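Local structure of glucosidase (Croceicoccus marinus, 5Z3K) at residues A[61-66]-A[128-133]; A[71-76]-A[123-128]; A[209-214]-A[219-224]; A[283-288]-A[335-340]; A[290-295]-A[358-363]. The protein probably hydrolyses O-glycosidic bonds, acting as a GH39-family beta-glucosidase built on a TIM barrel joined to a beta-sheet domain. One frame throughout, in Å; residues are numbered along the deposited sequence.

In the fold
Interactions 1 and 2 lie side by side, centres about 5 Å apart, where the long loop after strand 53-55 folds against helix 123-138; they share Gln128. Interaction 3 follows along the chain, about 21 Å from interaction 1 centre to centre, and joins helix 208-216 to strand 223-229 within the same eight-stranded barrel. Interactions 4 and 5 come last, their centres about 9 Å apart. Both use helix 277-291, and their segments alternate in sequence: 283-288, 290-295, 335-340, 358-363. Interaction 5 lies on the opposite side of the chain's centre from interactions 1 and 2. The set thus runs from the barrel's far wall to its joint with the mixed sheet.

Interaction 1. Residues A[61-66]-A[128-133]; sequences SRLDTI and QVVENI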
# COMPACT_ATOMS: atom_id res chain seq x y z
N SER A 61 15.69 -7.12 -5.95
CA SER A 61 16.50 -6.10 -5.28
C SER A 61 16.76 -6.50 -3.84
O SER A 61 16.62 -5.70 -2.91
CB SER A 61 15.81 -4.73 -5.32
OG SER A 61 15.54 -4.36 -6.66
N ARG A 62 17.16 -7.75 -3.65
CA ARG A 62 17.38 -8.32 -2.33
C ARG A 62 18.85 -8.25 -1.95
O ARG A 62 19.74 -8.37 -2.80
CB ARG A 62 16.89 -9.77 -2.28
CG ARG A 62 15.43 -9.94 -2.63
CD ARG A 62 14.54 -9.37 -1.56
NE ARG A 62 13.14 -9.56 -1.94
CZ ARG A 62 12.47 -10.71 -1.81
NH1 ARG A 62 13.04 -11.79 -1.29
NH2 ARG A 62 11.20 -10.76 -2.20
N LEU A 63 19.11 -8.05 -0.66
CA LEU A 63 20.46 -8.16 -0.12
C LEU A 63 20.56 -9.56 0.46
O LEU A 63 20.29 -9.79 1.64
CB LEU A 63 20.73 -7.08 0.92
CG LEU A 63 22.12 -7.22 1.58
CD1 LEU A 63 23.19 -7.23 0.50
CD2 LEU A 63 22.38 -6.12 2.60
N ASP A 64 20.92 -10.53 -0.39
CA ASP A 64 20.95 -11.91 0.07
C ASP A 64 22.12 -12.11 1.03
O ASP A 64 23.15 -11.43 0.95
CB ASP A 64 21.05 -12.88 -1.11
CG ASP A 64 20.43 -14.25 -0.79
OD1 ASP A 64 19.78 -14.39 0.26
OD2 ASP A 64 20.58 -15.19 -1.61
N THR A 65 21.93 -13.02 1.99
CA THR A 65 22.91 -13.25 3.04
C THR A 65 23.86 -14.40 2.71
O THR A 65 24.73 -14.72 3.53
CB THR A 65 22.20 -13.52 4.37
OG1 THR A 65 21.16 -14.47 4.18
CG2 THR A 65 21.60 -12.22 4.92
N ILE A 66 23.70 -15.04 1.57
CA ILE A 66 24.70 -15.91 0.99
C ILE A 66 25.02 -15.38 -0.40
O ILE A 66 24.37 -14.45 -0.89
CB ILE A 66 24.24 -17.38 0.94
CG1 ILE A 66 23.00 -17.50 0.05
CG2 ILE A 66 23.98 -17.92 2.35
CD1 ILE A 66 22.39 -18.88 0.01
N GLN A 128 28.44 -2.55 6.63
CA GLN A 128 29.12 -1.75 5.66
C GLN A 128 28.40 -1.80 4.30
O GLN A 128 28.24 -0.83 3.66
CB GLN A 128 30.55 -2.24 5.45
CG GLN A 128 31.50 -2.12 6.59
CD GLN A 128 32.90 -2.60 6.18
OE1 GLN A 128 33.21 -3.75 6.28
NE2 GLN A 128 33.68 -1.71 5.61
N VAL A 129 27.95 -2.97 3.92
CA VAL A 129 27.32 -3.12 2.61
C VAL A 129 25.97 -2.42 2.60
O VAL A 129 25.61 -1.77 1.62
CB VAL A 129 27.24 -4.62 2.25
CG1 VAL A 129 26.27 -4.86 1.11
CG2 VAL A 129 28.63 -5.12 1.87
N VAL A 130 25.22 -2.48 3.71
CA VAL A 130 23.96 -1.75 3.79
C VAL A 130 24.21 -0.26 3.67
O VAL A 130 23.47 0.46 2.98
CB VAL A 130 23.19 -2.08 5.08
CG1 VAL A 130 21.97 -1.13 5.24
CG2 VAL A 130 22.74 -3.54 5.09
N GLU A 131 25.26 0.23 4.33
CA GLU A 131 25.51 1.67 4.32
C GLU A 131 25.81 2.17 2.91
O GLU A 131 25.32 3.22 2.50
CB GLU A 131 26.66 2.00 5.28
CG GLU A 131 27.07 3.48 5.28
CD GLU A 131 28.20 3.77 6.26
OE1 GLU A 131 28.58 2.85 7.02
OE2 GLU A 131 28.70 4.91 6.27
N ASN A 132 26.61 1.42 2.14
CA ASN A 132 26.93 1.87 0.79
C ASN A 132 25.78 1.65 -0.19
O ASN A 132 25.72 2.35 -1.21
CB ASN A 132 28.19 1.18 0.28
CG ASN A 132 29.45 1.74 0.92
OD1 ASN A 132 29.44 2.86 1.45
ND2 ASN A 132 30.53 0.95 0.91
N ILE A 133 24.89 0.70 0.07
CA ILE A 133 23.65 0.64 -0.71
C ILE A 133 22.86 1.92 -0.48
O ILE A 133 22.33 2.53 -1.42
CB ILE A 133 22.84 -0.62 -0.35
CG1 ILE A 133 23.56 -1.86 -0.88
CG2 ILE A 133 21.40 -0.52 -0.89
CD1 ILE A 133 23.12 -3.14 -0.23
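Leu63 sits in the long loop that follows strand 53-55 of the TIM barrel and reaches across to Val129, Val130 and Ile133 on helix 123-138, the helix that comes after barrel strand 104-109. The contact is wholly apolar, and the leucine's two methyls divide the work. CD2 takes the closest approach, 3.6 Å to Val130 CG2, with the two side chains crossing at about a right angle. CD1 lies 3.9 Å from Val129 CG1, while Ile133 CD1, one turn further along the helix, is 4.2 Å from Leu63 CD1 and extends toward the same forked tip. CB already heads for the helix, and with CG opposite the backbone nitrogen (chi1 176°) the two methyls are carried on to it. Cutting this residue back to an alanine here would remove both methyls and would probably leave a gap in front of Val130 and Ile133, with the loop less firmly held to the helix. The next residue, Asp64, turns to polar work, accepting from Asn116 and from the backbone of Glu112. Trp76 and Tyr126 also pack on Leu63, and Val130 touches Ala182 as well, placing the helix between this loop and the neighbouring helix 169-186.

Interaction 2. Residues A[71-76]-A[123-128]; sequences SLFPDW and LAKYEQ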
# COMPACT_ATOMS: atom_id res chain seq x y z
N SER A 71 21.72 -10.96 -6.17
CA SER A 71 21.75 -10.17 -4.95
C SER A 71 22.45 -8.84 -5.18
O SER A 71 23.28 -8.70 -6.08
CB SER A 71 22.46 -10.95 -3.83
OG SER A 71 22.66 -10.16 -2.66
N LEU A 72 22.12 -7.85 -4.34
CA LEU A 72 22.74 -6.53 -4.43
C LEU A 72 24.23 -6.59 -4.15
O LEU A 72 24.99 -5.72 -4.60
CB LEU A 72 22.07 -5.56 -3.46
CG LEU A 72 20.64 -5.09 -3.74
CD1 LEU A 72 20.02 -4.57 -2.45
CD2 LEU A 72 20.64 -4.01 -4.78
N PHE A 73 24.67 -7.58 -3.36
CA PHE A 73 26.09 -7.82 -3.09
C PHE A 73 26.32 -9.29 -3.38
O PHE A 73 26.22 -10.14 -2.49
CB PHE A 73 26.44 -7.45 -1.65
CG PHE A 73 27.90 -7.18 -1.44
CD1 PHE A 73 28.46 -5.97 -1.82
CD2 PHE A 73 28.71 -8.14 -0.83
CE1 PHE A 73 29.81 -5.72 -1.61
CE2 PHE A 73 30.05 -7.89 -0.62
CZ PHE A 73 30.60 -6.68 -1.02
N PRO A 74 26.59 -9.65 -4.64
CA PRO A 74 26.49 -11.06 -5.05
C PRO A 74 27.58 -11.95 -4.49
O PRO A 74 27.36 -13.16 -4.38
CB PRO A 74 26.56 -11.00 -6.58
CG PRO A 74 27.14 -9.67 -6.89
CD PRO A 74 26.77 -8.74 -5.79
N ASP A 75 28.74 -11.40 -4.13
CA ASP A 75 29.89 -12.17 -3.67
C ASP A 75 30.35 -11.58 -2.35
O ASP A 75 30.97 -10.52 -2.32
CB ASP A 75 31.02 -12.13 -4.71
CG ASP A 75 32.26 -12.90 -4.29
OD1 ASP A 75 32.46 -13.19 -3.09
OD2 ASP A 75 33.07 -13.21 -5.19
N TRP A 76 30.08 -12.29 -1.25
CA TRP A 76 30.38 -11.72 0.06
C TRP A 76 31.87 -11.72 0.39
O TRP A 76 32.24 -11.18 1.44
CB TRP A 76 29.58 -12.46 1.13
CG TRP A 76 28.17 -11.95 1.21
CD1 TRP A 76 27.04 -12.55 0.70
CD2 TRP A 76 27.73 -10.72 1.79
NE1 TRP A 76 25.93 -11.76 0.95
CE2 TRP A 76 26.33 -10.64 1.62
CE3 TRP A 76 28.40 -9.68 2.46
CZ2 TRP A 76 25.58 -9.55 2.08
CZ3 TRP A 76 27.65 -8.61 2.93
CH2 TRP A 76 26.25 -8.55 2.74
N LEU A 123 28.37 -9.64 10.61
CA LEU A 123 27.49 -8.50 10.84
C LEU A 123 28.20 -7.19 10.51
O LEU A 123 27.58 -6.26 9.99
CB LEU A 123 27.00 -8.51 12.29
CG LEU A 123 25.81 -7.62 12.65
CD1 LEU A 123 24.57 -8.05 11.88
CD2 LEU A 123 25.55 -7.62 14.16
N ALA A 124 29.50 -7.11 10.80
CA ALA A 124 30.25 -5.89 10.49
C ALA A 124 30.28 -5.62 8.99
O ALA A 124 30.07 -4.48 8.56
CB ALA A 124 31.67 -6.00 11.06
N LYS A 125 30.51 -6.66 8.18
CA LYS A 125 30.51 -6.46 6.73
C LYS A 125 29.10 -6.22 6.20
O LYS A 125 28.91 -5.39 5.30
CB LYS A 125 31.16 -7.66 6.02
CG LYS A 125 31.49 -7.41 4.53
CD LYS A 125 32.24 -8.58 3.92
CE LYS A 125 32.93 -8.16 2.64
NZ LYS A 125 33.86 -9.20 2.10
N TYR A 126 28.11 -6.93 6.74
CA TYR A 126 26.72 -6.65 6.39
C TYR A 126 26.40 -5.17 6.57
O TYR A 126 25.82 -4.52 5.68
CB TYR A 126 25.80 -7.54 7.24
CG TYR A 126 24.33 -7.46 6.90
CD1 TYR A 126 23.80 -8.19 5.83
CD2 TYR A 126 23.46 -6.67 7.64
CE1 TYR A 126 22.43 -8.12 5.52
CE2 TYR A 126 22.10 -6.60 7.34
CZ TYR A 126 21.60 -7.33 6.28
OH TYR A 126 20.26 -7.26 5.97
N GLU A 127 26.81 -4.60 7.70
CA GLU A 127 26.52 -3.20 7.99
C GLU A 127 27.20 -2.27 6.98
O GLU A 127 26.59 -1.30 6.52
CB GLU A 127 26.94 -2.87 9.43
CG GLU A 127 26.66 -1.44 9.86
CD GLU A 127 26.90 -1.21 11.35
OE1 GLU A 127 27.07 -2.21 12.09
OE2 GLU A 127 26.92 -0.04 11.79
N GLN A 128 28.44 -2.55 6.63
CA GLN A 128 29.12 -1.75 5.66
C GLN A 128 28.40 -1.80 4.30
O GLN A 128 28.24 -0.83 3.66
CB GLN A 128 30.55 -2.24 5.45
CG GLN A 128 31.50 -2.12 6.59
CD GLN A 128 32.90 -2.60 6.18
OE1 GLN A 128 33.21 -3.75 6.28
NE2 GLN A 128 33.68 -1.71 5.61
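Lys125 stands near the start of helix 123-138 in the TIM barrel and reaches out to Trp76 and Phe73 of the loop that follows strand 53-55. Its CB heads for the loop, and the chain stays extended from there on. CG and CD run alongside the six-membered ring of the indole, CD coming within 4.3 Å of Trp76 CE3. CE lies 3.3 Å from Trp76 O, with Phe73 CE2 further off at 4.4 Å. At the tip NZ gives a hydrogen bond of 2.6 Å to Trp76 O, coming in from above the carbonyl plane, 37° out of it. The same nitrogen also bonds Ala78 O, so the ammonium group ties together two backbone carbonyls of the loop. A methionine in its place could make neither bond, and would probably leave Trp76 O and Ala78 O without this donor and the loop less tightly tied to the helix. Beside the lysine, Trp76 CH2 meets Tyr126 CD1 at 4.0 Å, the two side chains meeting at a slant. The far end of the indole is held too, its NE1 bonding Asp64 O. One face of the Trp76 ring carries Phe73 CD2, which lies 3.6 Å above the plane and is displaced toward the rim.

Interaction 3. Residues A[209-214]-A[219-224]; sequences GFLDYV and VPLDFL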
# COMPACT_ATOMS: atom_id res chain seq x y z
N GLY A 209 8.71 -8.44 21.45
CA GLY A 209 10.15 -8.63 21.57
C GLY A 209 10.96 -7.67 20.72
O GLY A 209 12.05 -7.24 21.13
N PHE A 210 10.44 -7.31 19.54
CA PHE A 210 11.10 -6.31 18.71
C PHE A 210 11.01 -4.92 19.33
O PHE A 210 12.01 -4.21 19.44
CB PHE A 210 10.47 -6.33 17.31
CG PHE A 210 11.12 -5.38 16.34
CD1 PHE A 210 12.42 -5.61 15.90
CD2 PHE A 210 10.44 -4.26 15.88
CE1 PHE A 210 13.02 -4.74 15.02
CE2 PHE A 210 11.05 -3.39 15.00
CZ PHE A 210 12.34 -3.63 14.57
N LEU A 211 9.80 -4.51 19.74
CA LEU A 211 9.63 -3.21 20.37
C LEU A 211 10.45 -3.11 21.66
O LEU A 211 11.02 -2.05 21.96
CB LEU A 211 8.16 -2.96 20.67
CG LEU A 211 7.32 -2.67 19.41
CD1 LEU A 211 5.84 -2.91 19.67
CD2 LEU A 211 7.59 -1.24 18.97
N ASP A 212 10.51 -4.20 22.43
CA ASP A 212 11.30 -4.18 23.66
C ASP A 212 12.78 -3.98 23.35
O ASP A 212 13.46 -3.21 24.04
CB ASP A 212 11.07 -5.48 24.44
CG ASP A 212 11.88 -5.54 25.74
OD1 ASP A 212 11.63 -4.71 26.64
OD2 ASP A 212 12.76 -6.41 25.85
N TYR A 213 13.28 -4.63 22.30
CA TYR A 213 14.69 -4.52 21.96
C TYR A 213 15.06 -3.10 21.54
O TYR A 213 16.06 -2.54 22.01
CB TYR A 213 15.06 -5.51 20.84
CG TYR A 213 16.47 -5.31 20.35
CD1 TYR A 213 16.76 -4.44 19.30
CD2 TYR A 213 17.53 -5.98 20.95
CE1 TYR A 213 18.06 -4.25 18.86
CE2 TYR A 213 18.83 -5.80 20.51
CZ TYR A 213 19.09 -4.93 19.47
OH TYR A 213 20.38 -4.74 19.03
N VAL A 214 14.30 -2.51 20.61
CA VAL A 214 14.66 -1.18 20.13
C VAL A 214 14.52 -0.15 21.25
O VAL A 214 15.24 0.86 21.27
CB VAL A 214 13.82 -0.80 18.89
CG1 VAL A 214 14.23 -1.66 17.71
CG2 VAL A 214 12.34 -0.94 19.16
N VAL A 219 17.48 2.03 19.81
CA VAL A 219 17.65 1.91 18.36
C VAL A 219 16.58 2.76 17.67
O VAL A 219 15.41 2.73 18.09
CB VAL A 219 17.57 0.44 17.92
CG1 VAL A 219 17.80 0.31 16.41
CG2 VAL A 219 18.60 -0.40 18.70
N PRO A 220 16.92 3.53 16.64
CA PRO A 220 15.88 4.33 15.95
C PRO A 220 14.81 3.43 15.36
O PRO A 220 15.09 2.36 14.82
CB PRO A 220 16.66 5.06 14.85
CG PRO A 220 18.09 4.99 15.26
CD PRO A 220 18.25 3.73 16.05
N LEU A 221 13.56 3.90 15.45
CA LEU A 221 12.40 3.20 14.87
C LEU A 221 11.45 4.30 14.39
O LEU A 221 10.57 4.75 15.14
CB LEU A 221 11.73 2.27 15.86
CG LEU A 221 10.54 1.43 15.37
CD1 LEU A 221 11.00 0.19 14.58
CD2 LEU A 221 9.62 1.03 16.54
N ASP A 222 11.66 4.76 13.16
CA ASP A 222 10.82 5.83 12.62
C ASP A 222 9.43 5.32 12.25
O ASP A 222 8.46 6.08 12.29
CB ASP A 222 11.53 6.46 11.42
CG ASP A 222 12.85 7.11 11.80
OD1 ASP A 222 12.85 7.95 12.71
OD2 ASP A 222 13.89 6.77 11.21
N PHE A 223 9.31 4.03 11.91
CA PHE A 223 8.01 3.46 11.61
C PHE A 223 8.00 2.00 12.02
O PHE A 223 9.03 1.32 11.97
CB PHE A 223 7.63 3.61 10.12
CG PHE A 223 8.60 2.95 9.17
CD1 PHE A 223 8.46 1.60 8.83
CD2 PHE A 223 9.62 3.68 8.59
CE1 PHE A 223 9.35 1.00 7.92
CE2 PHE A 223 10.51 3.08 7.69
CZ PHE A 223 10.37 1.74 7.36
N LEU A 224 6.84 1.53 12.45
CA LEU A 224 6.61 0.12 12.71
C LEU A 224 5.78 -0.41 11.55
O LEU A 224 4.67 0.07 11.31
CB LEU A 224 5.89 -0.07 14.05
CG LEU A 224 5.78 -1.43 14.75
CD1 LEU A 224 4.78 -2.36 14.03
CD2 LEU A 224 7.14 -2.11 14.93
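Phe210 and Leu221 meet where helix 208-216 turns back into strand 223-229, in the second half of a beta-alpha-beta crossover of the barrel wall. Two leucines reach the same flank of the phenyl ring, each in its own way. Leu221 CD1 comes in at a slant, 3.6 Å from Phe210 CE2, whereas Leu224 CD2 sits at the ring edge near its plane, 4.1 Å from Phe210 CD2, the two side chains sliding past each other in opposite directions. Over one face of the ring lies Val214 CG1, from the next turn of the helix. Leu211 leaves the helix at an angle to the strand, yet its CD2 ends 3.9 Å from Leu221 CD2, and it crosses both leucines at about a right angle. Towards the turn, Tyr213 CE1 rests 3.9 Å from Val219 CG2, while the tyrosine hydroxyl bonds Glu174 of helix 169-186. Val214 and Val219 also cross squarely, and their backbones join: Val219 N donates to Val214 O over 2.9 Å, in the carbonyl plane and on a lone pair (157° at the hydrogen). Between these two segments a single directed bond helps hold the turn, and apolar branches supply the rest of the adhesion between the helix and the chain leading into the strand.

Interaction 4. Residues A[283-288]-A[335-340]; sequences FLAAAA and QLVGQT
Val337 drives both of its methyls against helix 277-291, overlapping Ala285 and Ala288 on successive turns. CG2 presses on the backbone itself, 3.6 Å from Ala285 CA, and touches the methyl of that alanine as well. CG1 drops one turn further along and lies 3.6 Å from Ala288 CB. The split follows from the first torsion of the valine (chi1 164°), which sets CG1 opposite the backbone nitrogen and CG2 opposite the carbonyl carbon. Leu284 closes the arrangement more loosely, its CD1 4.4 Å from Val337 CG2. With only methyls on the two alanines, the backbones come close: the Ala285 and Val337 CA atoms are 6.1 Å apart. Helices 277-291 and 329-341 are consecutive helices of the TIM barrel, coming before and after strand 298-301, and here their segments run nearly parallel, at 18°, with the axes 9.9 Å apart. Leu284 also touches Trp265 on barrel strand 259-266, whereas Ala285 and Val337 are covered by strand 369-376 of the mixed sheet through Ser375 and Leu373. Further along the second helix, Thr340 turns its hydroxyl back on its own backbone, OG1 donating to Leu336 O at 2.9 Å. Thr340 N reaches that oxygen from the opposite face of the carbonyl plane, so Leu336 O is gripped by two donors from a single residue.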
# COMPACT_ATOMS: atom_id res chain seq x y z
N PHE A 283 -13.96 -3.62 -2.97
CA PHE A 283 -13.32 -3.78 -1.67
C PHE A 283 -12.16 -2.82 -1.51
O PHE A 283 -12.03 -2.13 -0.49
CB PHE A 283 -12.85 -5.22 -1.47
CG PHE A 283 -12.10 -5.46 -0.17
CD1 PHE A 283 -10.75 -5.13 -0.05
CD2 PHE A 283 -12.75 -6.01 0.92
CE1 PHE A 283 -10.06 -5.36 1.16
CE2 PHE A 283 -12.08 -6.25 2.12
CZ PHE A 283 -10.74 -5.91 2.24
N LEU A 284 -11.26 -2.78 -2.51
CA LEU A 284 -10.04 -2.00 -2.30
C LEU A 284 -10.34 -0.51 -2.29
O LEU A 284 -9.69 0.24 -1.56
CB LEU A 284 -8.99 -2.38 -3.35
CG LEU A 284 -9.07 -1.84 -4.76
CD1 LEU A 284 -8.23 -0.57 -4.87
CD2 LEU A 284 -8.58 -2.91 -5.75
N ALA A 285 -11.37 -0.06 -3.03
CA ALA A 285 -11.76 1.34 -2.95
C ALA A 285 -12.37 1.66 -1.58
O ALA A 285 -12.04 2.68 -0.97
CB ALA A 285 -12.72 1.69 -4.09
N ALA A 286 -13.26 0.79 -1.08
CA ALA A 286 -13.82 1.03 0.25
C ALA A 286 -12.73 0.97 1.33
O ALA A 286 -12.76 1.76 2.28
CB ALA A 286 -14.93 0.03 0.57
N ALA A 287 -11.77 0.06 1.19
CA ALA A 287 -10.71 -0.04 2.19
C ALA A 287 -9.87 1.22 2.24
O ALA A 287 -9.53 1.72 3.32
CB ALA A 287 -9.82 -1.27 1.91
N ALA A 288 -9.48 1.74 1.06
CA ALA A 288 -8.76 3.00 1.01
C ALA A 288 -9.56 4.13 1.67
O ALA A 288 -8.99 4.93 2.43
CB ALA A 288 -8.45 3.36 -0.45
N GLN A 335 -6.70 3.12 -9.95
CA GLN A 335 -6.43 4.46 -10.47
C GLN A 335 -7.37 5.50 -9.87
O GLN A 335 -6.94 6.59 -9.50
CB GLN A 335 -6.53 4.46 -12.00
CG GLN A 335 -5.43 3.64 -12.69
CD GLN A 335 -5.70 3.49 -14.18
OE1 GLN A 335 -5.37 4.37 -14.97
NE2 GLN A 335 -6.31 2.38 -14.56
N LEU A 336 -8.67 5.19 -9.80
CA LEU A 336 -9.61 6.19 -9.29
C LEU A 336 -9.34 6.50 -7.82
O LEU A 336 -9.48 7.65 -7.38
CB LEU A 336 -11.05 5.71 -9.46
CG LEU A 336 -11.49 5.29 -10.86
CD1 LEU A 336 -12.98 5.05 -10.83
CD2 LEU A 336 -11.12 6.33 -11.91
N VAL A 337 -8.96 5.48 -7.04
CA VAL A 337 -8.56 5.72 -5.65
C VAL A 337 -7.36 6.65 -5.58
O VAL A 337 -7.37 7.66 -4.87
CB VAL A 337 -8.26 4.38 -4.93
CG1 VAL A 337 -7.49 4.64 -3.66
CG2 VAL A 337 -9.54 3.60 -4.65
N GLY A 338 -6.30 6.32 -6.31
CA GLY A 338 -5.10 7.13 -6.24
C GLY A 338 -5.34 8.57 -6.66
O GLY A 338 -4.77 9.50 -6.08
N GLN A 339 -6.17 8.77 -7.69
CA GLN A 339 -6.46 10.12 -8.12
C GLN A 339 -7.19 10.89 -7.03
O GLN A 339 -6.95 12.09 -6.84
CB GLN A 339 -7.28 10.09 -9.41
CG GLN A 339 -6.43 9.60 -10.59
CD GLN A 339 -7.26 9.07 -11.73
OE1 GLN A 339 -8.48 9.20 -11.75
NE2 GLN A 339 -6.59 8.45 -12.70
N THR A 340 -8.08 10.22 -6.30
CA THR A 340 -8.79 10.87 -5.21
C THR A 340 -7.85 11.21 -4.07
O THR A 340 -7.91 12.31 -3.51
CB THR A 340 -9.94 9.98 -4.72
OG1 THR A 340 -10.81 9.69 -5.82
CG2 THR A 340 -10.73 10.69 -3.63

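Interaction 5. Residues A[290-295]-A[358-363]; sequences YMQDSE and AALAGR
Tyr290 and Ala358 bring the last part of helix 277-291 up to strand 357-363 with their CA atoms 7.3 Å apart, and the gap widens to 9.0 Å between the CA atoms of Gln292 and Leu360. Strand residues alternate, so Ala358 and Leu360 face the helix while Ala359 between them points away. Ala358 CB sits over one face of the Tyr290 ring in a CH-pi contact, 4.3 Å from the ring centroid and 26° off the normal. It is shifted toward the phenolic end, and CZ of Tyr290 is the ring atom nearest to the Ala358 methyl CB, at 3.9 Å. The ring is pinned there by its hydroxyl, which hydrogen-bonds Asp353 O and Gly356 N in the turn leading into the strand. Gln292 adds a lighter touch, its CG 4.3 Å from Leu360 CD1; the amide is engaged elsewhere, OE1 accepting from Arg21 N. A little further along the chain, Ser294 OG donates to the carbonyl O of Met291, a selenomethionine, over 2.6 Å. Asp293 forms a salt bridge with Arg346 of the adjacent strand 345-350, a charged tie beside the apolar one. Helix 277-291 belongs to the TIM barrel and strand 357-363 to the nine-stranded mixed sheet, so this is a joint between the two, consistent with the barrel-plus-beta-domain architecture of GH39 enzymes.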
# COMPACT_ATOMS: atom_id res chain seq x y z
N TYR A 290 -11.93 3.90 4.01
CA TYR A 290 -12.03 3.72 5.45
C TYR A 290 -10.69 3.95 6.14
O TYR A 290 -10.67 4.48 7.26
CB TYR A 290 -12.57 2.32 5.79
CG TYR A 290 -14.04 2.15 5.48
CD1 TYR A 290 -14.94 3.17 5.73
CD2 TYR A 290 -14.51 0.98 4.90
CE1 TYR A 290 -16.29 3.03 5.42
CE2 TYR A 290 -15.86 0.83 4.58
CZ TYR A 290 -16.74 1.86 4.86
OH TYR A 290 -18.08 1.71 4.55
N MSE A 291 -9.57 3.60 5.51
CA MSE A 291 -8.30 3.75 6.21
C MSE A 291 -7.79 5.18 6.14
O MSE A 291 -6.83 5.53 6.82
CB MSE A 291 -7.25 2.78 5.65
CG MSE A 291 -6.68 3.20 4.31
SE MSE A 291 -5.19 2.04 3.81
CE MSE A 291 -6.15 0.40 3.40
N GLN A 292 -8.43 6.03 5.32
CA GLN A 292 -8.06 7.44 5.32
C GLN A 292 -8.28 8.07 6.69
O GLN A 292 -7.58 9.03 7.06
CB GLN A 292 -8.85 8.19 4.24
CG GLN A 292 -8.61 9.71 4.17
CD GLN A 292 -7.26 10.12 3.59
OE1 GLN A 292 -6.85 11.28 3.73
NE2 GLN A 292 -6.57 9.20 2.92
N ASP A 293 -9.23 7.54 7.45
CA ASP A 293 -9.50 7.94 8.83
C ASP A 293 -9.06 6.79 9.74
O ASP A 293 -9.85 5.94 10.13
CB ASP A 293 -10.98 8.26 9.01
CG ASP A 293 -11.43 9.41 8.14
OD1 ASP A 293 -10.72 10.45 8.16
OD2 ASP A 293 -12.46 9.27 7.44
N SER A 294 -7.77 6.75 10.05
CA SER A 294 -7.24 5.59 10.78
C SER A 294 -5.85 5.93 11.31
O SER A 294 -5.30 6.99 11.01
CB SER A 294 -7.16 4.35 9.89
OG SER A 294 -6.01 4.42 9.06
N GLU A 295 -5.29 5.00 12.07
CA GLU A 295 -3.92 5.15 12.54
C GLU A 295 -2.88 4.78 11.49
O GLU A 295 -1.68 4.88 11.77
CB GLU A 295 -3.71 4.32 13.82
CG GLU A 295 -4.67 4.72 14.95
CD GLU A 295 -4.49 6.16 15.40
OE1 GLU A 295 -3.37 6.69 15.29
OE2 GLU A 295 -5.47 6.76 15.89
N ALA A 358 -18.98 3.51 0.81
CA ALA A 358 -17.94 4.43 1.27
C ALA A 358 -17.77 5.56 0.27
O ALA A 358 -17.78 5.33 -0.94
CB ALA A 358 -16.62 3.68 1.45
N ALA A 359 -17.59 6.78 0.78
CA ALA A 359 -17.45 7.93 -0.09
C ALA A 359 -16.40 8.87 0.48
O ALA A 359 -16.23 8.96 1.70
CB ALA A 359 -18.80 8.64 -0.28
N LEU A 360 -15.72 9.58 -0.42
CA LEU A 360 -14.58 10.42 -0.08
C LEU A 360 -14.51 11.54 -1.10
O LEU A 360 -14.70 11.31 -2.30
CB LEU A 360 -13.28 9.59 -0.08
CG LEU A 360 -11.96 10.29 0.21
CD1 LEU A 360 -11.90 10.83 1.63
CD2 LEU A 360 -10.78 9.34 -0.03
N ALA A 361 -14.22 12.76 -0.64
CA ALA A 361 -14.20 13.90 -1.54
C ALA A 361 -12.99 14.78 -1.27
O ALA A 361 -12.56 14.94 -0.13
CB ALA A 361 -15.48 14.73 -1.41
N GLY A 362 -12.46 15.38 -2.33
CA GLY A 362 -11.30 16.25 -2.19
C GLY A 362 -11.16 17.15 -3.39
O GLY A 362 -11.81 16.97 -4.42
N ARG A 363 -10.30 18.17 -3.25
CA ARG A 363 -10.05 19.06 -4.38
C ARG A 363 -8.55 19.30 -4.53
O ARG A 363 -7.79 19.21 -3.56
CB ARG A 363 -10.80 20.39 -4.25
CG ARG A 363 -10.42 21.24 -3.06
CD ARG A 363 -11.17 22.57 -3.09
NE ARG A 363 -10.59 23.50 -2.14
CZ ARG A 363 -11.21 24.58 -1.67
NH1 ARG A 363 -12.44 24.86 -2.06
NH2 ARG A 363 -10.58 25.37 -0.81